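Local coordinates for matrix protein VP40 (PDB 5B0V) that forms the matrix layer of Marburg virus, drives particle assembly and budding at the host membrane, and antagonises host interferon signalling, at residues A[257-262]-A[291-296]; A[111-116]-A[147-152]; A[244-249]-A[303-308]. One frame throughout, in Å; residues are numbered along the deposited sequence.

Contact 1: residues A[257-262]-A[291-296]; sequences KTSLFR and APENFP
Glu-293 reaches from a type I beta turn, Pro-292 to Phe-295, to the backbone of Ser-259. The contact continues an antiparallel strand pair of the C-terminal domain. Strand 260-264 pairs with strand 286-290, and both segments lie at the end of that pairing. The turn is closed by Phe-295 N and Pro-292 O, 2.9 Å apart. CG of Glu-293 lies anti to its backbone N (chi1 177°), and the chain bends at chi2 (68°). This brings Glu-293 OE1 to Ser-259 N at 2.7 Å in a nearly straight bond (168°). The N-H comes to the anti side of the carboxylate, somewhat out of its plane. OE1 also forms a salt bridge with Lys-253, which probably steadies its negative charge. The side chain of Thr-258 crosses that of Glu-293 at about a right angle, with Thr-258 CG2 4.0 Å from Glu-293 CD. Ser-259 also accepts a backbone bond, from Ala-291 N to Ser-259 O at 3.2 Å, and the donor stands above the carbonyl plane. Trp-97 of strand 91-104 packs on Ser-259, Pro-292 and Glu-293, so the contact faces the N-terminal domain. Phe-261 brings the CE1 corner of its ring to the methyl of Ala-291, 3.4 Å from Phe-261 CE1 to Ala-291 CB. Pro-292 O lies at the ring edge, 4.0 Å from Phe-261 CE1.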
# COMPACT_ATOMS: atom_id res chain seq x y z
N LYS A 257 -2.00 -18.60 -8.77
CA LYS A 257 -1.69 -17.24 -9.11
C LYS A 257 -2.90 -16.77 -9.90
O LYS A 257 -3.48 -17.56 -10.67
CB LYS A 257 -0.44 -17.16 -9.98
CG LYS A 257 0.81 -17.82 -9.45
CD LYS A 257 1.59 -16.86 -8.57
CE LYS A 257 2.76 -17.52 -7.84
NZ LYS A 257 3.41 -16.54 -6.89
N THR A 258 -3.28 -15.51 -9.75
CA THR A 258 -4.35 -14.94 -10.54
C THR A 258 -3.85 -14.23 -11.79
O THR A 258 -2.75 -13.69 -11.81
CB THR A 258 -5.16 -13.94 -9.74
OG1 THR A 258 -4.27 -13.09 -9.01
CG2 THR A 258 -6.09 -14.67 -8.76
N SER A 259 -4.65 -14.28 -12.83
CA SER A 259 -4.43 -13.49 -14.03
C SER A 259 -3.03 -13.67 -14.67
O SER A 259 -2.44 -12.72 -15.19
CB SER A 259 -4.67 -12.02 -13.70
OG SER A 259 -5.94 -11.82 -13.12
N LEU A 260 -2.50 -14.89 -14.64
CA LEU A 260 -1.11 -15.10 -15.01
C LEU A 260 -0.91 -16.38 -15.81
O LEU A 260 -1.26 -17.47 -15.39
CB LEU A 260 -0.26 -15.13 -13.76
CG LEU A 260 1.26 -15.00 -13.95
CD1 LEU A 260 1.62 -13.57 -14.30
CD2 LEU A 260 2.03 -15.44 -12.71
N PHE A 261 -0.30 -16.22 -16.97
CA PHE A 261 -0.06 -17.30 -17.90
C PHE A 261 1.39 -17.35 -18.28
O PHE A 261 2.12 -16.34 -18.19
CB PHE A 261 -0.92 -17.10 -19.11
CG PHE A 261 -2.37 -17.01 -18.77
CD1 PHE A 261 -2.90 -15.86 -18.19
CD2 PHE A 261 -3.19 -18.11 -18.94
CE1 PHE A 261 -4.24 -15.81 -17.84
CE2 PHE A 261 -4.52 -18.06 -18.60
CZ PHE A 261 -5.04 -16.92 -18.05
N ARG A 262 1.81 -18.53 -18.72
CA ARG A 262 3.19 -18.74 -19.13
C ARG A 262 3.32 -19.61 -20.40
O ARG A 262 2.42 -20.36 -20.74
CB ARG A 262 3.96 -19.33 -17.96
CG ARG A 262 3.53 -20.69 -17.54
CD ARG A 262 4.57 -21.24 -16.59
NE ARG A 262 3.99 -22.38 -15.88
CZ ARG A 262 3.96 -22.58 -14.57
NH1 ARG A 262 4.51 -21.74 -13.72
NH2 ARG A 262 3.39 -23.68 -14.11
N ALA A 291 -3.07 -12.06 -18.27
CA ALA A 291 -4.38 -11.98 -18.88
C ALA A 291 -5.41 -12.10 -17.77
O ALA A 291 -5.08 -12.58 -16.70
CB ALA A 291 -4.57 -13.09 -19.87
N PRO A 292 -6.65 -11.66 -18.03
CA PRO A 292 -7.68 -11.77 -17.02
C PRO A 292 -7.86 -13.17 -16.52
O PRO A 292 -7.76 -14.10 -17.26
CB PRO A 292 -8.92 -11.30 -17.77
CG PRO A 292 -8.39 -10.22 -18.65
CD PRO A 292 -7.09 -10.79 -19.14
N GLU A 293 -8.08 -13.29 -15.22
CA GLU A 293 -8.24 -14.57 -14.55
C GLU A 293 -9.30 -15.43 -15.25
O GLU A 293 -9.09 -16.60 -15.50
CB GLU A 293 -8.59 -14.32 -13.07
CG GLU A 293 -8.86 -15.54 -12.23
CD GLU A 293 -7.64 -16.41 -12.01
OE1 GLU A 293 -6.57 -16.10 -12.54
OE2 GLU A 293 -7.77 -17.44 -11.32
N ASN A 294 -10.42 -14.82 -15.61
CA ASN A 294 -11.49 -15.54 -16.33
C ASN A 294 -11.25 -15.68 -17.83
O ASN A 294 -12.16 -16.06 -18.54
CB ASN A 294 -12.85 -14.87 -16.14
CG ASN A 294 -12.90 -13.44 -16.68
OD1 ASN A 294 -11.85 -12.82 -16.95
ND2 ASN A 294 -14.10 -12.89 -16.80
N PHE A 295 -10.08 -15.36 -18.34
CA PHE A 295 -9.85 -15.51 -19.78
C PHE A 295 -9.74 -17.01 -20.11
O PHE A 295 -9.05 -17.72 -19.37
CB PHE A 295 -8.56 -14.80 -20.16
CG PHE A 295 -8.38 -14.59 -21.62
CD1 PHE A 295 -8.87 -13.46 -22.22
CD2 PHE A 295 -7.71 -15.52 -22.38
CE1 PHE A 295 -8.68 -13.25 -23.58
CE2 PHE A 295 -7.52 -15.33 -23.74
CZ PHE A 295 -8.00 -14.19 -24.35
N PRO A 296 -10.41 -17.47 -21.20
CA PRO A 296 -10.52 -18.89 -21.57
C PRO A 296 -9.29 -19.44 -22.24
O PRO A 296 -8.64 -18.73 -23.02
CB PRO A 296 -11.66 -18.89 -22.57
CG PRO A 296 -11.54 -17.59 -23.25
CD PRO A 296 -11.18 -16.63 -22.15

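Contact 2: residues A[111-116]-A[147-152]; sequences AHTVAA and HPLRML
Thr-113 and Ala-116 of helix 110-119 make a buried, mainly apolar contact with one polar link in the N-terminal domain, against His-147, Leu-149 and Leu-152, which lead into and begin helix 150-154. His-147 NE2 donates to Thr-113 OG1 at 3.1 Å, and the oxygen lies in the ring plane. Thr-113 OG1 is also bonded to Pro-109 O, so two partners hold the hydroxyl. At the other ring nitrogen, His-147 ND1 accepts from Leu-149 N at 3.1 Å, again in plane. These two bonds fix the rotation of the ring and are consistent with a neutral imidazole that carries its proton on NE2. Pro-148 CD lies over one face of the ring and Leu-152 CD1 over the opposite face. CG2 of Thr-113 is anti to the backbone N and touches two leucine methyls that lie on the same side of it, 4.0 Å from Leu-149 CD1 and 3.9 Å from Leu-152 CD1. One turn on, Ala-116 CB meets Leu-152 CD2 at 3.8 Å. Other residues of helix 110-119 pack on the second subunit, Ala-111 against Ala-111 of that chain. The arrangement belongs to the VP40 N-terminal domain, where the dimer-interface helix rests on its own subunit.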
# COMPACT_ATOMS: atom_id res chain seq x y z
N ALA A 111 8.74 0.19 -3.11
CA ALA A 111 7.89 0.73 -2.05
C ALA A 111 7.10 1.92 -2.54
O ALA A 111 5.90 2.03 -2.28
CB ALA A 111 8.70 1.12 -0.83
N HIS A 112 7.74 2.81 -3.25
CA HIS A 112 7.02 3.90 -3.89
C HIS A 112 5.94 3.34 -4.80
O HIS A 112 4.80 3.74 -4.74
CB HIS A 112 7.98 4.77 -4.71
CG HIS A 112 7.39 6.08 -5.10
ND1 HIS A 112 8.17 7.11 -5.58
CD2 HIS A 112 6.12 6.55 -5.07
CE1 HIS A 112 7.40 8.16 -5.83
NE2 HIS A 112 6.15 7.84 -5.53
N THR A 113 6.31 2.38 -5.62
CA THR A 113 5.37 1.81 -6.58
C THR A 113 4.13 1.29 -5.88
O THR A 113 3.01 1.62 -6.25
CB THR A 113 6.01 0.68 -7.41
OG1 THR A 113 7.20 1.17 -8.07
CG2 THR A 113 5.03 0.18 -8.43
N VAL A 114 4.35 0.49 -4.85
CA VAL A 114 3.26 -0.12 -4.11
C VAL A 114 2.46 0.91 -3.31
O VAL A 114 1.23 0.86 -3.25
CB VAL A 114 3.77 -1.24 -3.19
CG1 VAL A 114 2.62 -1.78 -2.33
CG2 VAL A 114 4.41 -2.34 -4.02
N ALA A 115 3.16 1.86 -2.70
CA ALA A 115 2.48 2.89 -1.93
C ALA A 115 1.63 3.76 -2.85
O ALA A 115 0.50 4.11 -2.52
CB ALA A 115 3.49 3.75 -1.19
N ALA A 116 2.20 4.07 -4.01
CA ALA A 116 1.52 4.90 -4.98
C ALA A 116 0.23 4.21 -5.47
O ALA A 116 -0.79 4.85 -5.71
CB ALA A 116 2.44 5.19 -6.14
N HIS A 147 7.44 6.15 -15.11
CA HIS A 147 7.17 4.94 -14.37
C HIS A 147 6.83 3.81 -15.31
O HIS A 147 6.03 3.99 -16.21
CB HIS A 147 6.05 5.11 -13.36
CG HIS A 147 6.08 4.05 -12.32
ND1 HIS A 147 5.78 2.74 -12.59
CD2 HIS A 147 6.51 4.07 -11.04
CE1 HIS A 147 5.97 2.00 -11.52
NE2 HIS A 147 6.40 2.79 -10.55
N PRO A 148 7.44 2.64 -15.12
CA PRO A 148 7.20 1.47 -15.97
C PRO A 148 5.74 1.14 -16.18
O PRO A 148 5.35 0.87 -17.29
CB PRO A 148 7.90 0.32 -15.24
CG PRO A 148 8.94 0.98 -14.45
CD PRO A 148 8.51 2.39 -14.15
N LEU A 149 4.97 1.09 -15.11
CA LEU A 149 3.53 0.82 -15.18
C LEU A 149 2.74 2.02 -15.68
O LEU A 149 2.84 3.14 -15.14
CB LEU A 149 2.99 0.41 -13.81
CG LEU A 149 3.70 -0.75 -13.14
CD1 LEU A 149 3.16 -0.94 -11.74
CD2 LEU A 149 3.58 -2.04 -13.93
N ARG A 150 1.92 1.77 -16.69
CA ARG A 150 1.18 2.86 -17.32
C ARG A 150 0.28 3.60 -16.31
O ARG A 150 0.22 4.83 -16.32
CB ARG A 150 0.34 2.35 -18.50
CG ARG A 150 -0.26 3.49 -19.29
CD ARG A 150 -1.23 3.04 -20.37
NE ARG A 150 -2.16 4.13 -20.68
CZ ARG A 150 -1.89 5.17 -21.47
NH1 ARG A 150 -0.71 5.28 -22.06
NH2 ARG A 150 -2.80 6.12 -21.65
N MSE A 151 -0.40 2.86 -15.44
CA MSE A 151 -1.32 3.46 -14.48
C MSE A 151 -0.69 4.58 -13.68
O MSE A 151 -1.29 5.63 -13.51
CB MSE A 151 -1.88 2.39 -13.57
CG MSE A 151 -2.88 2.89 -12.56
SE MSE A 151 -4.71 3.00 -13.29
CE MSE A 151 -4.52 4.89 -13.65
N LEU A 152 0.54 4.38 -13.19
CA LEU A 152 1.20 5.41 -12.39
C LEU A 152 1.81 6.43 -13.28
O LEU A 152 1.74 7.61 -12.97
CB LEU A 152 2.30 4.83 -11.53
CG LEU A 152 1.88 3.79 -10.50
CD1 LEU A 152 3.09 3.22 -9.79
CD2 LEU A 152 0.94 4.40 -9.50

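Contact 3: residues A[244-249]-A[303-308]; sequences GILHQL and RQVVLA
Arg-303 lays its side chain along Leu-246 and ends at the backbone carbonyls of Leu-246 and Leu-249. CG of Arg-303 sits beside the backbone N (chi1 -50°), and the chain is extended from there to NE. The two side chains run past each other in opposite directions, with Leu-246 CG 3.9 Å from Arg-303 CB. Leu-246 has its CG anti to the backbone N (chi1 179°), which sends its methyls over the start of strand 304-309. There Leu-246 CD2 packs on Val-305 CG2 at 3.8 Å and on Gln-304 CA at 3.9 Å. Val-305 also touches helix 237-243, so this small apolar patch joins the strand to the helix and the loop after it. The guanidinium makes the polar half of the contact. Arg-303 NH1 donates to Leu-246 O at 3.0 Å, on a lone pair in the carbonyl plane, although the oxygen is tilted from the guanidinium plane. Leu-249 O takes two weak bonds, from Arg-303 NH1 at 2.7 Å and from Arg-303 NH2 at 2.8 Å. Leu-249 CB lies over one face of the group. Arg-303 NE makes a further weak bond to Phe-300 O. One cation thus gathers two carbonyls in the surface loop after helix 237-243, where its charge probably favours their orientation toward it.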
# COMPACT_ATOMS: atom_id res chain seq x y z
N GLY A 244 7.60 -20.54 -37.62
CA GLY A 244 7.72 -21.98 -37.84
C GLY A 244 7.21 -22.88 -36.72
O GLY A 244 6.80 -24.01 -37.00
N ILE A 245 7.23 -22.40 -35.47
CA ILE A 245 6.73 -23.17 -34.34
C ILE A 245 5.68 -22.40 -33.56
O ILE A 245 5.30 -22.79 -32.45
CB ILE A 245 7.85 -23.57 -33.37
CG1 ILE A 245 8.73 -22.38 -32.95
CG2 ILE A 245 8.75 -24.62 -34.00
CD1 ILE A 245 8.08 -21.42 -31.98
N LEU A 246 5.19 -21.32 -34.15
CA LEU A 246 4.29 -20.41 -33.46
C LEU A 246 3.04 -21.09 -32.95
O LEU A 246 2.56 -20.81 -31.88
CB LEU A 246 3.87 -19.31 -34.42
CG LEU A 246 2.89 -18.27 -33.90
CD1 LEU A 246 3.46 -17.48 -32.72
CD2 LEU A 246 2.55 -17.33 -35.05
N HIS A 247 2.52 -21.99 -33.75
CA HIS A 247 1.26 -22.66 -33.53
C HIS A 247 1.39 -23.87 -32.64
O HIS A 247 0.39 -24.48 -32.28
CB HIS A 247 0.77 -23.18 -34.89
CG HIS A 247 1.71 -24.17 -35.52
ND1 HIS A 247 2.86 -23.79 -36.19
CD2 HIS A 247 1.69 -25.53 -35.56
CE1 HIS A 247 3.49 -24.87 -36.62
NE2 HIS A 247 2.81 -25.94 -36.25
N GLN A 248 2.62 -24.26 -32.33
CA GLN A 248 2.86 -25.38 -31.41
C GLN A 248 3.06 -24.90 -29.97
O GLN A 248 3.05 -25.71 -29.04
CB GLN A 248 4.07 -26.19 -31.81
CG GLN A 248 3.96 -26.84 -33.17
CD GLN A 248 5.34 -26.96 -33.79
OE1 GLN A 248 5.57 -26.49 -34.92
NE2 GLN A 248 6.29 -27.53 -33.02
N LEU A 249 3.26 -23.60 -29.78
CA LEU A 249 3.49 -23.10 -28.46
C LEU A 249 2.25 -23.36 -27.63
O LEU A 249 1.15 -23.16 -28.14
CB LEU A 249 3.82 -21.62 -28.52
CG LEU A 249 5.15 -21.27 -29.18
CD1 LEU A 249 5.38 -19.77 -29.14
CD2 LEU A 249 6.30 -22.02 -28.52
N ARG A 303 -2.66 -16.25 -33.14
CA ARG A 303 -1.31 -15.82 -32.86
C ARG A 303 -0.70 -15.20 -34.09
O ARG A 303 -1.07 -15.52 -35.21
CB ARG A 303 -0.47 -17.02 -32.47
CG ARG A 303 -1.09 -17.89 -31.40
CD ARG A 303 -0.23 -19.08 -31.10
NE ARG A 303 -0.67 -19.65 -29.84
CZ ARG A 303 -0.47 -20.90 -29.46
NH1 ARG A 303 0.22 -21.74 -30.21
NH2 ARG A 303 -0.91 -21.30 -28.29
N GLN A 304 0.27 -14.33 -33.86
CA GLN A 304 1.04 -13.71 -34.94
C GLN A 304 2.42 -13.33 -34.41
O GLN A 304 2.56 -13.05 -33.22
CB GLN A 304 0.29 -12.47 -35.44
CG GLN A 304 0.95 -11.74 -36.59
CD GLN A 304 0.07 -10.59 -37.04
OE1 GLN A 304 0.04 -9.57 -36.39
NE2 GLN A 304 -0.68 -10.78 -38.11
N VAL A 305 3.42 -13.30 -35.29
CA VAL A 305 4.77 -12.82 -34.94
C VAL A 305 5.01 -11.38 -35.36
O VAL A 305 4.79 -11.02 -36.52
CB VAL A 305 5.87 -13.64 -35.62
CG1 VAL A 305 7.23 -13.18 -35.13
CG2 VAL A 305 5.68 -15.11 -35.34
N VAL A 306 5.49 -10.58 -34.42
CA VAL A 306 5.73 -9.17 -34.67
C VAL A 306 7.05 -8.73 -34.04
O VAL A 306 7.69 -9.49 -33.33
CB VAL A 306 4.56 -8.30 -34.15
CG1 VAL A 306 3.29 -8.62 -34.92
CG2 VAL A 306 4.32 -8.49 -32.65
N LEU A 307 7.42 -7.49 -34.32
CA LEU A 307 8.52 -6.82 -33.66
C LEU A 307 7.90 -5.83 -32.70
O LEU A 307 7.06 -5.03 -33.09
CB LEU A 307 9.36 -6.09 -34.67
CG LEU A 307 10.14 -6.95 -35.68
CD1 LEU A 307 10.54 -6.15 -36.91
CD2 LEU A 307 11.36 -7.54 -35.01
N ALA A 308 8.26 -5.92 -31.43
CA ALA A 308 7.73 -4.99 -30.44
C ALA A 308 8.85 -4.38 -29.63
O ALA A 308 9.95 -4.93 -29.54
CB ALA A 308 6.76 -5.70 -29.53

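In the fold
Contact 2 closes first along the chain, in the N-terminal domain. Contacts 1 and 3 follow in the C-terminal domain, contact 1 nested within the loop that contact 3 closes. Centres are about 21 Å apart for contacts 1 and 2, about 20 Å for 1 and 3, and about 31 Å for 2 and 3. Strand 91-104 touches both contact 1 and contact 2. Contact 1 lies at the end of the sheet holding strands 260-264 and 286-290; contact 3 lies on strand 304-309 of another antiparallel sheet. Contacts 2 and 3 lie on opposite sides of the chain's centre. Contact 2 lies beside the dimer interface, contact 1 faces the N-terminal domain, and contact 3 is at the C-terminal domain surface.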